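PDB 6TAB: SLT domain-containing protein from Bdellovibrio bacteriovorus HD100, which probably cleaves peptidoglycan as a lysozyme of altered substrate specificity that eases the exit of this periplasmic predator from its prey. Local coordinates for residues A[178-183]-A[205-210]; A[171-176]-A[226-231]. All coordinates share one frame; numbering follows the deposited sequence.

Contact 1 of 2, residues A[178-183]-A[205-210]; sequences NAYGCG and DRWVSR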
ATOM      1  N   ASN A 178       0.028   6.707  13.502  1.00 18.83           N
ATOM      2  CA  ASN A 178       0.382   8.075  13.890  1.00 19.30           C
ATOM      3  C   ASN A 178       1.910   8.219  14.108  1.00 19.87           C
ATOM      4  O   ASN A 178       2.438   9.326  13.919  1.00 21.14           O
ATOM      5  CB  ASN A 178      -0.452   8.556  15.086  1.00 20.36           C
ATOM      6  CG  ASN A 178      -1.808   9.130  14.700  1.00 20.50           C
ATOM      7  OD1 ASN A 178      -2.070   9.364  13.505  1.00 21.84           O
ATOM      8  ND2 ASN A 178      -2.651   9.376  15.708  1.00 23.17           N
ATOM      9  N   ALA A 179       2.640   7.125  14.354  1.00 18.98           N
ATOM     10  CA  ALA A 179       4.134   7.150  14.408  1.00 19.90           C
ATOM     11  C   ALA A 179       4.771   7.483  13.037  1.00 19.44           C
ATOM     12  O   ALA A 179       5.975   7.772  12.959  1.00 23.72           O
ATOM     13  CB  ALA A 179       4.638   5.834  14.929  1.00 22.44           C
ATOM     14  N   TYR A 180       4.000   7.384  11.941  1.00 17.17           N
ATOM     15  CA  TYR A 180       4.469   7.772  10.581  1.00 18.22           C
ATOM     16  C   TYR A 180       4.082   9.221  10.214  1.00 19.18           C
ATOM     17  O   TYR A 180       4.330   9.675   9.090  1.00 22.77           O
ATOM     18  CB  TYR A 180       3.903   6.838   9.504  1.00 17.33           C
ATOM     19  CG  TYR A 180       4.400   5.413   9.573  1.00 16.86           C
ATOM     20  CD1 TYR A 180       3.784   4.488  10.393  1.00 18.08           C
ATOM     21  CD2 TYR A 180       5.482   4.977   8.811  1.00 16.75           C
ATOM     22  CE1 TYR A 180       4.232   3.181  10.480  1.00 17.23           C
ATOM     23  CE2 TYR A 180       5.948   3.670   8.901  1.00 18.11           C
ATOM     24  CZ  TYR A 180       5.323   2.757   9.742  1.00 16.74           C
ATOM     25  OH  TYR A 180       5.724   1.454   9.877  1.00 18.90           O
ATOM     26  N   GLY A 181       3.381   9.935  11.104  1.00 19.76           N
ATOM     27  CA  GLY A 181       2.990  11.319  10.861  1.00 19.95           C
ATOM     28  C   GLY A 181       1.638  11.461  10.176  1.00 20.14           C
ATOM     29  O   GLY A 181       1.351  12.494   9.603  1.00 23.80           O
ATOM     30  N   CYS A 182       0.810  10.416  10.238  1.00 18.32           N
ATOM     31  CA  CYS A 182      -0.483  10.346   9.559  1.00 19.73           C
ATOM     32  C   CYS A 182      -1.481  11.358  10.145  1.00 21.59           C
ATOM     33  O   CYS A 182      -2.409  11.765   9.412  1.00 25.58           O
ATOM     34  CB  CYS A 182      -1.009   8.898   9.532  1.00 20.40           C
ATOM     35  SG  CYS A 182       0.066   7.808   8.536  1.00 21.38           S
ATOM     36  N   GLY A 183      -1.307  11.778  11.416  1.00 21.74           N
ATOM     37  CA  GLY A 183      -2.146  12.793  12.029  1.00 23.57           C
ATOM     38  C   GLY A 183      -3.640  12.439  12.077  1.00 22.34           C
ATOM     39  O   GLY A 183      -4.480  13.307  11.864  1.00 25.76           O
ATOM     40  N   ASP A 205       6.588   5.056   1.722  1.00 12.80           N
ATOM     41  CA  ASP A 205       7.648   6.056   1.500  1.00 12.55           C
ATOM     42  C   ASP A 205       8.819   5.852   2.497  1.00 13.61           C
ATOM     43  O   ASP A 205      10.003   6.049   2.133  1.00 16.31           O
ATOM     44  CB  ASP A 205       7.112   7.494   1.584  1.00 13.31           C
ATOM     45  CG  ASP A 205       8.099   8.572   1.178  1.00 15.59           C
ATOM     46  OD1 ASP A 205       8.286   8.748  -0.058  1.00 14.63           O
ATOM     47  OD2 ASP A 205       8.655   9.254   2.084  1.00 19.26           O
ATOM     48  N   ARG A 206       8.531   5.478   3.716  1.00 13.81           N
ATOM     49  CA  ARG A 206       9.573   5.224   4.685  1.00 13.09           C
ATOM     50  C   ARG A 206      10.309   3.923   4.377  1.00 13.82           C
ATOM     51  O   ARG A 206      11.512   3.946   4.217  1.00 14.94           O
ATOM     52  CB  ARG A 206       9.012   5.131   6.111  1.00 14.99           C
ATOM     53  CG  ARG A 206      10.155   4.949   7.133  1.00 18.84           C
ATOM     54  CD  ARG A 206       9.815   4.411   8.478  1.00 24.30           C
ATOM     55  NE  ARG A 206       9.149   5.367   9.291  1.00 36.94           N
ATOM     56  CZ  ARG A 206       8.662   5.138  10.538  1.00 42.01           C
ATOM     57  NH1 ARG A 206       8.724   3.946  11.178  1.00 57.11           N
ATOM     58  NH2 ARG A 206       8.044   6.122  11.121  1.00 37.71           N
ATOM     59  N   TRP A 207       9.594   2.793   4.285  1.00 12.45           N
ATOM     60  CA  TRP A 207      10.288   1.484   4.240  1.00 12.70           C
ATOM     61  C   TRP A 207      10.850   1.105   2.859  1.00 12.71           C
ATOM     62  O   TRP A 207      11.931   0.493   2.791  1.00 14.14           O
ATOM     63  CB  TRP A 207       9.432   0.362   4.812  1.00 14.75           C
ATOM     64  CG  TRP A 207       9.055   0.540   6.248  1.00 17.11           C
ATOM     65  CD1 TRP A 207       7.784   0.590   6.741  1.00 21.15           C
ATOM     66  CD2 TRP A 207       9.932   0.633   7.367  1.00 20.95           C
ATOM     67  NE1 TRP A 207       7.811   0.699   8.092  1.00 24.93           N
ATOM     68  CE2 TRP A 207       9.113   0.768   8.515  1.00 22.37           C
ATOM     69  CE3 TRP A 207      11.318   0.638   7.526  1.00 22.93           C
ATOM     70  CZ2 TRP A 207       9.619   0.840   9.805  1.00 29.68           C
ATOM     71  CZ3 TRP A 207      11.821   0.741   8.808  1.00 31.57           C
ATOM     72  CH2 TRP A 207      10.990   0.859   9.927  1.00 29.37           C
ATOM     73  N   VAL A 208      10.102   1.342   1.764  1.00 11.72           N
ATOM     74  CA  VAL A 208      10.640   1.015   0.441  1.00 12.30           C
ATOM     75  C   VAL A 208      11.936   1.816   0.197  1.00 13.52           C
ATOM     76  O   VAL A 208      12.914   1.282  -0.344  1.00 13.85           O
ATOM     77  CB  VAL A 208       9.584   1.166  -0.674  1.00 12.25           C
ATOM     78  CG1 VAL A 208      10.166   0.849  -2.061  1.00 13.63           C
ATOM     79  CG2 VAL A 208       8.368   0.266  -0.415  1.00 13.32           C
ATOM     80  N   SER A 209      12.033   3.120   0.637  0.50 13.86           N
ATOM     81  CA  SER A 209      13.220   4.003   0.452  0.50 15.46           C
ATOM     82  C   SER A 209      14.388   3.639   1.390  0.50 14.97           C
ATOM     83  O   SER A 209      15.568   3.748   0.987  0.50 16.56           O
ATOM     84  CB  SER A 209      12.840   5.465   0.590  0.50 17.60           C
ATOM     85  OG  SER A 209      13.975   6.309   0.460  0.50 22.12           O
ATOM     86  N   ARG A 210      13.992   3.206   2.594  1.00 14.29           N
ATOM     87  CA  ARG A 210      15.074   2.820   3.572  1.00 14.94           C
ATOM     88  C   ARG A 210      15.689   1.476   3.145  1.00 13.82           C
ATOM     89  O   ARG A 210      16.928   1.263   3.258  1.00 14.98           O
ATOM     90  CB  ARG A 210      14.531   2.720   5.010  1.00 16.39           C
ATOM     91  CG  ARG A 210      15.490   2.227   6.097  1.00 22.74           C
ATOM     92  CD  ARG A 210      14.846   2.071   7.474  1.00 29.58           C
ATOM     93  NE  ARG A 210      15.795   1.755   8.551  1.00 34.17           N
ATOM     94  CZ  ARG A 210      16.321   2.633   9.401  1.00 39.89           C
ATOM     95  NH1 ARG A 210      15.985   3.910   9.351  1.00 45.63           N
ATOM     96  NH2 ARG A 210      17.196   2.233  10.307  1.00 51.33           N
TER
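Y180 and R206 face each other across the nearest approach of the two backbones, 8.2 Å between CA atoms, where a type I turn from N178 to G181 runs past helix 193-211. That turn closes helix 174-178 in a Schellman motif, with G181 at positive phi. Three side chains bridge the gap. The guanidinium of R206 lies flat on one face of the Y180 ring, centres 4.0 Å apart and planes at 24°, a cation-pi stack. A bend at chi3 (-74°) turns the end of the arginine chain over the ring, with R206 CZ 3.5 Å from Y180 CE2; at the guanidinium edge R206 NH2 comes to 3.2 Å from A179 O. W207 meets the edge of the same ring: its NE1 donates to Y180 OH at 2.8 Å, with the hydroxyl close to the indole plane and the N-H...O angle a moderately bent 158°. Just after the turn, the C182-C199 disulfide ties the loop to helix 193-211 as well. With a cation on its face and an N-H at its hydroxyl, the phenol is restrained at both places, and both neighbours would be expected to draw electron density from it.

Contact 2 of 2, residues A[171-176]-A[226-231]; sequences QISIES and ARYWSV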
ATOM      1  N   GLN A 171      -6.318  -1.404   6.547  1.00 12.87           N
ATOM      2  CA  GLN A 171      -6.246  -2.076   7.858  1.00 13.16           C
ATOM      3  C   GLN A 171      -5.038  -1.523   8.666  1.00 14.19           C
ATOM      4  O   GLN A 171      -4.175  -2.262   9.159  1.00 15.92           O
ATOM      5  CB  GLN A 171      -6.292  -3.601   7.706  1.00 14.10           C
ATOM      6  CG  GLN A 171      -7.688  -4.078   7.236  1.00 14.75           C
ATOM      7  CD  GLN A 171      -8.734  -3.931   8.324  1.00 14.56           C
ATOM      8  OE1 GLN A 171      -8.802  -4.748   9.253  1.00 16.87           O
ATOM      9  NE2 GLN A 171      -9.552  -2.887   8.241  1.00 15.33           N
ATOM     10  N   ILE A 172      -5.048  -0.196   8.832  1.00 13.56           N
ATOM     11  CA  ILE A 172      -4.062   0.565   9.616  1.00 13.74           C
ATOM     12  C   ILE A 172      -4.651   0.782  11.008  1.00 14.61           C
ATOM     13  O   ILE A 172      -5.871   0.861  11.175  1.00 16.39           O
ATOM     14  CB  ILE A 172      -3.701   1.887   8.900  1.00 15.44           C
ATOM     15  CG1 ILE A 172      -3.017   1.575   7.544  1.00 16.83           C
ATOM     16  CG2 ILE A 172      -2.853   2.822   9.779  1.00 15.74           C
ATOM     17  CD1 ILE A 172      -2.898   2.761   6.596  1.00 17.51           C
ATOM     18  N   SER A 173      -3.790   0.885  12.020  1.00 15.36           N
ATOM     19  CA  SER A 173      -4.205   1.168  13.397  1.00 15.37           C
ATOM     20  C   SER A 173      -3.698   2.543  13.866  1.00 15.31           C
ATOM     21  O   SER A 173      -2.717   3.079  13.323  1.00 17.20           O
ATOM     22  CB  SER A 173      -3.791   0.044  14.356  1.00 18.52           C
ATOM     23  OG  SER A 173      -2.461  -0.384  14.143  1.00 22.18           O
ATOM     24  N   ILE A 174      -4.389   3.121  14.854  1.00 16.36           N
ATOM     25  CA  ILE A 174      -4.150   4.531  15.151  1.00 16.72           C
ATOM     26  C   ILE A 174      -2.757   4.767  15.790  1.00 16.52           C
ATOM     27  O   ILE A 174      -2.095   5.748  15.407  1.00 17.78           O
ATOM     28  CB  ILE A 174      -5.286   5.154  15.970  1.00 19.27           C
ATOM     29  CG1 ILE A 174      -5.170   6.675  16.028  1.00 20.34           C
ATOM     30  CG2 ILE A 174      -5.411   4.552  17.366  1.00 19.65           C
ATOM     31  CD1 ILE A 174      -6.458   7.370  16.454  1.00 21.95           C
ATOM     32  N   GLU A 175      -2.298   3.925  16.728  1.00 16.10           N
ATOM     33  CA  GLU A 175      -0.992   4.162  17.383  1.00 17.29           C
ATOM     34  C   GLU A 175       0.128   3.959  16.340  1.00 17.17           C
ATOM     35  O   GLU A 175       1.028   4.818  16.162  1.00 17.90           O
ATOM     36  CB  GLU A 175      -0.855   3.294  18.643  1.00 20.51           C
ATOM     37  CG  GLU A 175       0.425   3.526  19.423  1.00 22.70           C
ATOM     38  CD  GLU A 175       0.472   2.851  20.783  1.00 26.23           C
ATOM     39  OE1 GLU A 175       0.431   1.620  20.844  1.00 25.88           O
ATOM     40  OE2 GLU A 175       0.598   3.569  21.773  1.00 34.78           O
ATOM     41  N   SER A 176       0.145   2.794  15.689  1.00 18.74           N
ATOM     42  CA  SER A 176       1.215   2.508  14.722  1.00 18.31           C
ATOM     43  C   SER A 176       1.196   3.516  13.568  1.00 17.80           C
ATOM     44  O   SER A 176       2.259   4.019  13.143  1.00 20.78           O
ATOM     45  CB  SER A 176       1.176   1.070  14.234  1.00 21.17           C
ATOM     46  OG  SER A 176       0.001   0.828  13.483  1.00 22.34           O
ATOM     47  N   ALA A 226       6.415  -5.163   3.284  1.00 13.04           N
ATOM     48  CA  ALA A 226       6.205  -6.368   4.136  1.00 14.13           C
ATOM     49  C   ALA A 226       6.538  -6.074   5.611  1.00 15.11           C
ATOM     50  O   ALA A 226       6.174  -6.856   6.481  1.00 16.66           O
ATOM     51  CB  ALA A 226       6.999  -7.540   3.604  1.00 14.44           C
ATOM     52  N   ARG A 227       7.248  -4.962   5.913  1.00 14.82           N
ATOM     53  CA  ARG A 227       7.422  -4.562   7.349  1.00 17.03           C
ATOM     54  C   ARG A 227       6.050  -4.357   8.031  1.00 16.36           C
ATOM     55  O   ARG A 227       5.902  -4.666   9.231  1.00 19.81           O
ATOM     56  CB  ARG A 227       8.240  -3.261   7.448  1.00 19.61           C
ATOM     57  CG  ARG A 227       9.705  -3.360   7.027  1.00 21.36           C
ATOM     58  CD  ARG A 227      10.627  -2.738   8.013  1.00 21.77           C
ATOM     59  NE  ARG A 227      12.005  -2.711   7.564  1.00 18.90           N
ATOM     60  CZ  ARG A 227      13.003  -2.483   8.415  1.00 21.76           C
ATOM     61  NH1 ARG A 227      12.796  -2.554   9.741  1.00 26.23           N
ATOM     62  NH2 ARG A 227      14.209  -2.233   7.931  1.00 22.56           N
ATOM     63  N   TYR A 228       5.048  -3.835   7.302  1.00 15.62           N
ATOM     64  CA  TYR A 228       3.740  -3.443   7.901  1.00 14.87           C
ATOM     65  C   TYR A 228       2.621  -4.441   7.535  1.00 15.59           C
ATOM     66  O   TYR A 228       1.794  -4.745   8.402  1.00 18.38           O
ATOM     67  CB  TYR A 228       3.337  -2.019   7.462  1.00 13.73           C
ATOM     68  CG  TYR A 228       2.254  -1.410   8.336  1.00 15.07           C
ATOM     69  CD1 TYR A 228       0.898  -1.595   8.055  1.00 14.72           C
ATOM     70  CD2 TYR A 228       2.581  -0.677   9.477  1.00 16.28           C
ATOM     71  CE1 TYR A 228      -0.093  -1.109   8.899  1.00 16.26           C
ATOM     72  CE2 TYR A 228       1.604  -0.178  10.317  1.00 16.59           C
ATOM     73  CZ  TYR A 228       0.263  -0.411  10.049  1.00 16.62           C
ATOM     74  OH  TYR A 228      -0.719   0.065  10.892  1.00 18.55           O
ATOM     75  N   TRP A 229       2.558  -4.898   6.271  1.00 13.79           N
ATOM     76  CA  TRP A 229       1.361  -5.640   5.746  1.00 15.03           C
ATOM     77  C   TRP A 229       1.659  -7.128   5.503  1.00 15.85           C
ATOM     78  O   TRP A 229       2.532  -7.498   4.705  1.00 16.06           O
ATOM     79  CB  TRP A 229       0.828  -4.993   4.461  1.00 14.21           C
ATOM     80  CG  TRP A 229       0.156  -3.667   4.624  1.00 13.98           C
ATOM     81  CD1 TRP A 229      -1.117  -3.456   5.072  1.00 14.91           C
ATOM     82  CD2 TRP A 229       0.694  -2.362   4.315  1.00 12.92           C
ATOM     83  NE1 TRP A 229      -1.407  -2.117   5.093  1.00 14.27           N
ATOM     84  CE2 TRP A 229      -0.330  -1.420   4.601  1.00 13.09           C
ATOM     85  CE3 TRP A 229       1.936  -1.889   3.829  1.00 13.12           C
ATOM     86  CZ2 TRP A 229      -0.158  -0.050   4.350  1.00 13.62           C
ATOM     87  CZ3 TRP A 229       2.093  -0.547   3.575  1.00 12.56           C
ATOM     88  CH2 TRP A 229       1.073   0.361   3.857  1.00 14.04           C
ATOM     89  N   SER A 230       0.839  -7.988   6.119  1.00 18.40           N
ATOM     90  CA  SER A 230       0.941  -9.439   5.950  1.00 20.50           C
ATOM     91  C   SER A 230       0.695  -9.884   4.494  1.00 17.97           C
ATOM     92  O   SER A 230       1.297 -10.861   4.032  1.00 18.07           O
ATOM     93  CB  SER A 230      -0.012 -10.128   6.905  1.00 25.69           C
ATOM     94  OG  SER A 230      -1.380  -9.899   6.527  1.00 33.48           O
ATOM     95  N   VAL A 231      -0.154  -9.151   3.750  1.00 16.35           N
ATOM     96  CA  VAL A 231      -0.509  -9.529   2.348  1.00 16.43           C
ATOM     97  C   VAL A 231       0.704  -9.395   1.418  1.00 15.50           C
ATOM     98  O   VAL A 231       0.702  -9.995   0.336  1.00 16.90           O
ATOM     99  CB  VAL A 231      -1.734  -8.767   1.793  1.00 17.39           C
ATOM    100  CG1 VAL A 231      -2.989  -9.100   2.606  1.00 18.62           C
ATOM    101  CG2 VAL A 231      -1.501  -7.262   1.627  1.00 15.77           C
TER
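The hydroxyl of Y228 is gripped by two groups at the start of helix 174-178. S176 OG makes the short bond, 2.8 Å to Y228 OH, in which either oxygen may donate; S173 N adds a weak one, 3.4 Å to Y228 OH but fairly straight at 164°. A third hydroxyl joins the chain: S173 OG is hydrogen-bonded to S176 OG at 2.8 Å, again with either as donor. S176 reaches the phenol because its OG stands between the backbone N and the carbonyl carbon (chi1 66°), at the edge of the tyrosine ring. Y228 in turn extends with CG opposite its own backbone N (chi1 -163°), which carries the ring across to the helix. S173 occupies the N-cap position, yet its side chain makes no capping bond. Just before it, Q171 and I172 form a G1 beta bulge opposite R167, at the end of strand 163-167, so the tyrosine meets the junction of the small sheet and the helix in this lysozyme-clan domain. I172 crosses Y228 at about a right angle, its CG1 4.2 Å from Y228 CE1 and its CG2 3.7 Å from Y228 OH. On the side of W229, Y228 CD1 sits 3.6 Å above the indole plane, over its centre, while W229 NE1 bonds to L170 O and its ring packs on I203 and on M139 and E143 of helix 125-144.

In the fold
Contact 1 lies at the surface and contact 2 is partly buried, their centres about 11 Å apart. Both use helix 174-178, contact 1 through the turn that leaves it and contact 2 through its first turn; along the chain contact 1 is nested inside the loop that contact 2 closes. The two touch directly: Y180 OH is 3.8 Å from Y228 CD2, and W207 CE3 is 3.4 Å from R227 NE. I203 of helix 193-211 packs against both tyrosines. Each contact centres on a phenol, but the outer one relies on a stacked cation and an indole N-H, the inner one on serine hydroxyls, a backbone amide and isoleucine.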